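Local coordinates for protein citrate synthase (Metallosphaera sedula, PDB 6ABX) that probably catalyses the condensation of oxaloacetate with acetyl-CoA and water to citrate and CoA, feeding the tricarboxylic acid cycle, at residues 100-105 and 197-202; 106-109 and 114-117. All blocks are in the same frame, centred on the assembly; numbering follows the deposited sequence.

Contact 1: residues 100-105 and 197-202; sequences SMMGLE and DIYSSV
Asp-197 OD1 is gripped by Ser-200 OG (2.7 Å) and by Lys-210 of the second subunit, at the head of the helix whose Tyr-199 lays its ring over Gly-103. Asp-197 is the N-cap: its OD2 accepts from Ser-200 N at 3.0 Å, reached from well above the carboxylate plane, and lies at the edge of the Tyr-199 ring. Two residues on, Tyr-199 meets the glycine in a CH-pi contact, Gly-103 CA standing 3.6 Å from the ring centroid and 20° off the normal. With no side chain at Gly-103 the backbones come to 5.2 Å between its CA and Tyr-199 CA. Met-102 works the rim: its CB is 4.1 Å from Tyr-199 CE1, and chi2, extended at -177°, carries SD out along the ring edge, 5.4 Å from the centroid, a Met-aromatic contact. The phenol oxygen is tied by a hydrogen bond to Asp-106 OD2. The pairing joins the C-terminal end of helix 91-105 to the start of helix 198-209; helix 112-134 touches both Met-102 and Tyr-199, helix 324-343 packs on Ile-198 and Val-202, and the second subunit lies against Ser-100, Leu-104 and Ser-200.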
# COMPACT_ATOMS: atom_id res chain seq x y z
N SER A 100 -0.49 -10.52 0.30
CA SER A 100 -1.78 -10.26 -0.36
C SER A 100 -2.62 -11.54 -0.40
O SER A 100 -3.81 -11.53 -0.08
CB SER A 100 -1.57 -9.66 -1.73
OG SER A 100 -2.83 -9.30 -2.33
N MET A 101 -1.99 -12.66 -0.74
CA MET A 101 -2.66 -13.97 -0.77
C MET A 101 -3.10 -14.39 0.63
O MET A 101 -4.20 -14.89 0.80
CB MET A 101 -1.78 -15.06 -1.38
CG MET A 101 -1.50 -14.85 -2.80
SD MET A 101 -0.17 -15.95 -3.44
CE MET A 101 -0.96 -17.56 -3.34
N MET A 102 -2.26 -14.16 1.63
CA MET A 102 -2.59 -14.47 2.99
C MET A 102 -3.90 -13.77 3.42
O MET A 102 -4.77 -14.38 4.07
CB MET A 102 -1.42 -14.01 3.87
CG MET A 102 -1.05 -14.87 4.98
SD MET A 102 0.29 -13.94 5.84
CE MET A 102 1.72 -14.54 4.96
N GLY A 103 -4.02 -12.48 3.08
CA GLY A 103 -5.18 -11.65 3.37
C GLY A 103 -6.43 -12.19 2.65
O GLY A 103 -7.50 -12.27 3.23
N LEU A 104 -6.28 -12.55 1.37
CA LEU A 104 -7.34 -13.08 0.55
C LEU A 104 -7.85 -14.38 1.17
O LEU A 104 -9.05 -14.59 1.24
CB LEU A 104 -6.78 -13.32 -0.85
CG LEU A 104 -7.68 -14.07 -1.84
CD1 LEU A 104 -9.00 -13.40 -2.05
CD2 LEU A 104 -6.98 -14.19 -3.19
N GLU A 105 -6.92 -15.18 1.71
CA GLU A 105 -7.23 -16.50 2.24
C GLU A 105 -7.85 -16.41 3.65
O GLU A 105 -8.44 -17.39 4.08
CB GLU A 105 -5.99 -17.41 2.18
CG GLU A 105 -5.57 -17.81 0.78
CD GLU A 105 -4.16 -18.37 0.52
OE1 GLU A 105 -3.50 -18.76 1.50
OE2 GLU A 105 -3.69 -18.41 -0.68
N ASP A 197 -8.67 -3.41 5.52
CA ASP A 197 -8.23 -4.44 6.49
C ASP A 197 -6.72 -4.37 6.74
O ASP A 197 -5.97 -3.76 6.00
CB ASP A 197 -8.61 -5.80 5.94
CG ASP A 197 -7.86 -6.12 4.67
OD1 ASP A 197 -8.28 -5.63 3.61
OD2 ASP A 197 -6.85 -6.86 4.76
N ILE A 198 -6.27 -5.05 7.81
CA ILE A 198 -4.89 -4.95 8.25
C ILE A 198 -3.93 -5.60 7.25
O ILE A 198 -2.78 -5.12 7.10
CB ILE A 198 -4.73 -5.55 9.67
CG1 ILE A 198 -3.37 -5.24 10.30
CG2 ILE A 198 -5.01 -7.05 9.74
CD1 ILE A 198 -3.09 -3.78 10.48
N TYR A 199 -4.34 -6.65 6.54
CA TYR A 199 -3.47 -7.21 5.47
C TYR A 199 -3.25 -6.20 4.36
O TYR A 199 -2.10 -6.07 3.90
CB TYR A 199 -4.00 -8.53 4.91
CG TYR A 199 -4.03 -9.71 5.85
CD1 TYR A 199 -2.93 -10.53 6.04
CD2 TYR A 199 -5.19 -10.03 6.54
CE1 TYR A 199 -2.99 -11.67 6.84
CE2 TYR A 199 -5.28 -11.16 7.33
CZ TYR A 199 -4.18 -11.99 7.49
OH TYR A 199 -4.30 -13.11 8.27
N SER A 200 -4.30 -5.50 3.92
CA SER A 200 -4.18 -4.42 2.92
C SER A 200 -3.16 -3.38 3.40
O SER A 200 -2.29 -2.94 2.63
CB SER A 200 -5.52 -3.77 2.67
OG SER A 200 -6.39 -4.65 1.98
N SER A 201 -3.24 -3.02 4.69
CA SER A 201 -2.25 -2.04 5.27
C SER A 201 -0.82 -2.54 5.10
O SER A 201 0.07 -1.78 4.63
CB SER A 201 -2.51 -1.72 6.73
OG SER A 201 -3.71 -1.03 6.82
N VAL A 202 -0.57 -3.77 5.55
CA VAL A 202 0.74 -4.34 5.52
C VAL A 202 1.24 -4.50 4.08
O VAL A 202 2.42 -4.25 3.82
CB VAL A 202 0.85 -5.65 6.32
CG1 VAL A 202 2.16 -6.42 6.07
CG2 VAL A 202 0.66 -5.38 7.81

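Contact 2: residues 106-109 and 114-117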
# COMPACT_ATOMS: atom_id res chain seq x y z
N ASP A 106 -7.71 -15.29 4.38
CA ASP A 106 -8.19 -15.19 5.73
C ASP A 106 -9.56 -14.51 5.74
O ASP A 106 -9.66 -13.30 5.77
CB ASP A 106 -7.16 -14.51 6.63
CG ASP A 106 -7.57 -14.42 8.09
OD1 ASP A 106 -8.69 -14.87 8.39
OD2 ASP A 106 -6.76 -13.87 8.91
N ARG A 107 -10.59 -15.34 5.88
CA ARG A 107 -11.97 -14.89 5.76
C ARG A 107 -12.53 -14.50 7.14
O ARG A 107 -13.66 -14.03 7.20
CB ARG A 107 -12.79 -15.97 5.05
CG ARG A 107 -12.30 -16.24 3.63
CD ARG A 107 -13.32 -16.83 2.67
NE ARG A 107 -13.46 -18.28 2.80
CZ ARG A 107 -12.57 -19.18 2.36
NH1 ARG A 107 -11.37 -18.80 1.97
NH2 ARG A 107 -12.90 -20.46 2.32
N SER A 108 -11.74 -14.64 8.21
CA SER A 108 -12.19 -14.25 9.57
C SER A 108 -12.38 -12.72 9.63
O SER A 108 -11.77 -11.98 8.83
CB SER A 108 -11.23 -14.72 10.61
OG SER A 108 -10.03 -13.97 10.51
N GLU A 109 -13.23 -12.25 10.57
CA GLU A 109 -13.55 -10.80 10.73
C GLU A 109 -12.87 -10.22 11.98
O GLU A 109 -12.73 -10.91 13.00
CB GLU A 109 -15.06 -10.58 10.83
CG GLU A 109 -15.48 -9.14 10.54
CD GLU A 109 -14.84 -8.54 9.28
OE1 GLU A 109 -15.51 -8.53 8.23
OE2 GLU A 109 -13.67 -8.07 9.37
N GLY A 114 -4.58 -10.52 16.13
CA GLY A 114 -4.43 -11.94 15.72
C GLY A 114 -3.90 -12.07 14.29
O GLY A 114 -3.10 -12.97 14.01
N LYS A 115 -4.35 -11.20 13.39
CA LYS A 115 -3.87 -11.20 12.00
C LYS A 115 -2.43 -10.71 11.93
O LYS A 115 -1.64 -11.26 11.16
CB LYS A 115 -4.83 -10.42 11.10
CG LYS A 115 -6.16 -11.12 10.91
CD LYS A 115 -7.25 -10.24 10.34
CE LYS A 115 -8.51 -11.03 10.07
NZ LYS A 115 -9.63 -10.14 9.72
N ALA A 116 -2.07 -9.75 12.79
CA ALA A 116 -0.68 -9.25 12.90
C ALA A 116 0.24 -10.40 13.34
O ALA A 116 1.33 -10.58 12.82
CB ALA A 116 -0.64 -8.08 13.85
N ILE A 117 -0.23 -11.18 14.28
CA ILE A 117 0.52 -12.35 14.80
C ILE A 117 0.71 -13.39 13.69
O ILE A 117 1.86 -13.85 13.49
CB ILE A 117 -0.18 -12.98 16.03
CG1 ILE A 117 -0.02 -12.07 17.25
CG2 ILE A 117 0.34 -14.39 16.29
CD1 ILE A 117 -0.99 -12.44 18.37
O HOH W 1 -10.60 -8.05 8.35
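The loop 106-109 and helix segment 114-117 keep their backbones well apart, 8.6 Å between the CA atoms of Asp-106 and Lys-115, and the lysine side chain spans the distance. Extended beyond CG, it leaves the helix with CG anti to the carbonyl carbon (chi1 -70°) and runs past Asp-106 and Ser-108 to end at the loop backbone. There NZ donates to Ser-108 O at 3.0 Å, approaching from above the carbonyl plane, 52° out of it. Gly-110 O and a water accept from the same ammonium, which thus has three partners for its three N-H bonds. The water, 2.7 Å from Lys-115 NZ, donates in turn to Glu-109 OE2 and links two opposite charges too far apart for a salt bridge. Asp-106 meets the stem of the lysine rather than its tip: OD2 rests 3.5 Å from both CG and CE of Lys-115, while Ser-108 OG lies 3.3 Å from CE. The carboxylates of Asp-106 and Glu-109 are likely to favour the charged form of the ammonium. Asp-106 also shapes the loop. Its OD1 accepts from Ser-108 N at 3.1 Å on the anti side, closing an Asx turn, and from Ser-108 OG at 2.7 Å on the syn side; the two bonds grip OD1 from both sides, and the second also orients the serine hydroxyl. The result is a folded connection between consecutive helices, 91-105 and 112-134, pinned by a lysine from the first turn of the second. Lys-115 also packs on Ile-198 and Tyr-199 of helix 198-209, while Ala-116 and Ile-117 pack on helix 43-52, and Ile-117 on helix 58-69 as well.

Contact 1 is buried beside the subunit interface, whereas contact 2 is partly exposed around a loop; both are away from the oxaloacetate and acetyl-CoA sites. The first pairs two helices distant in sequence through a glycine, an aromatic face and a sulfur; the second is local and polar, built on an ammonium, backbone carbonyls and a water. Helix 91-105 runs into the loop of contact 2, so the two follow on directly, their centres about 9 Å apart. Their shared hinge is the pair Tyr-199 and Asp-106, with OH 2.7 Å from OD2, beside the Lys-115 packing where helices 198-209 and 112-134 meet.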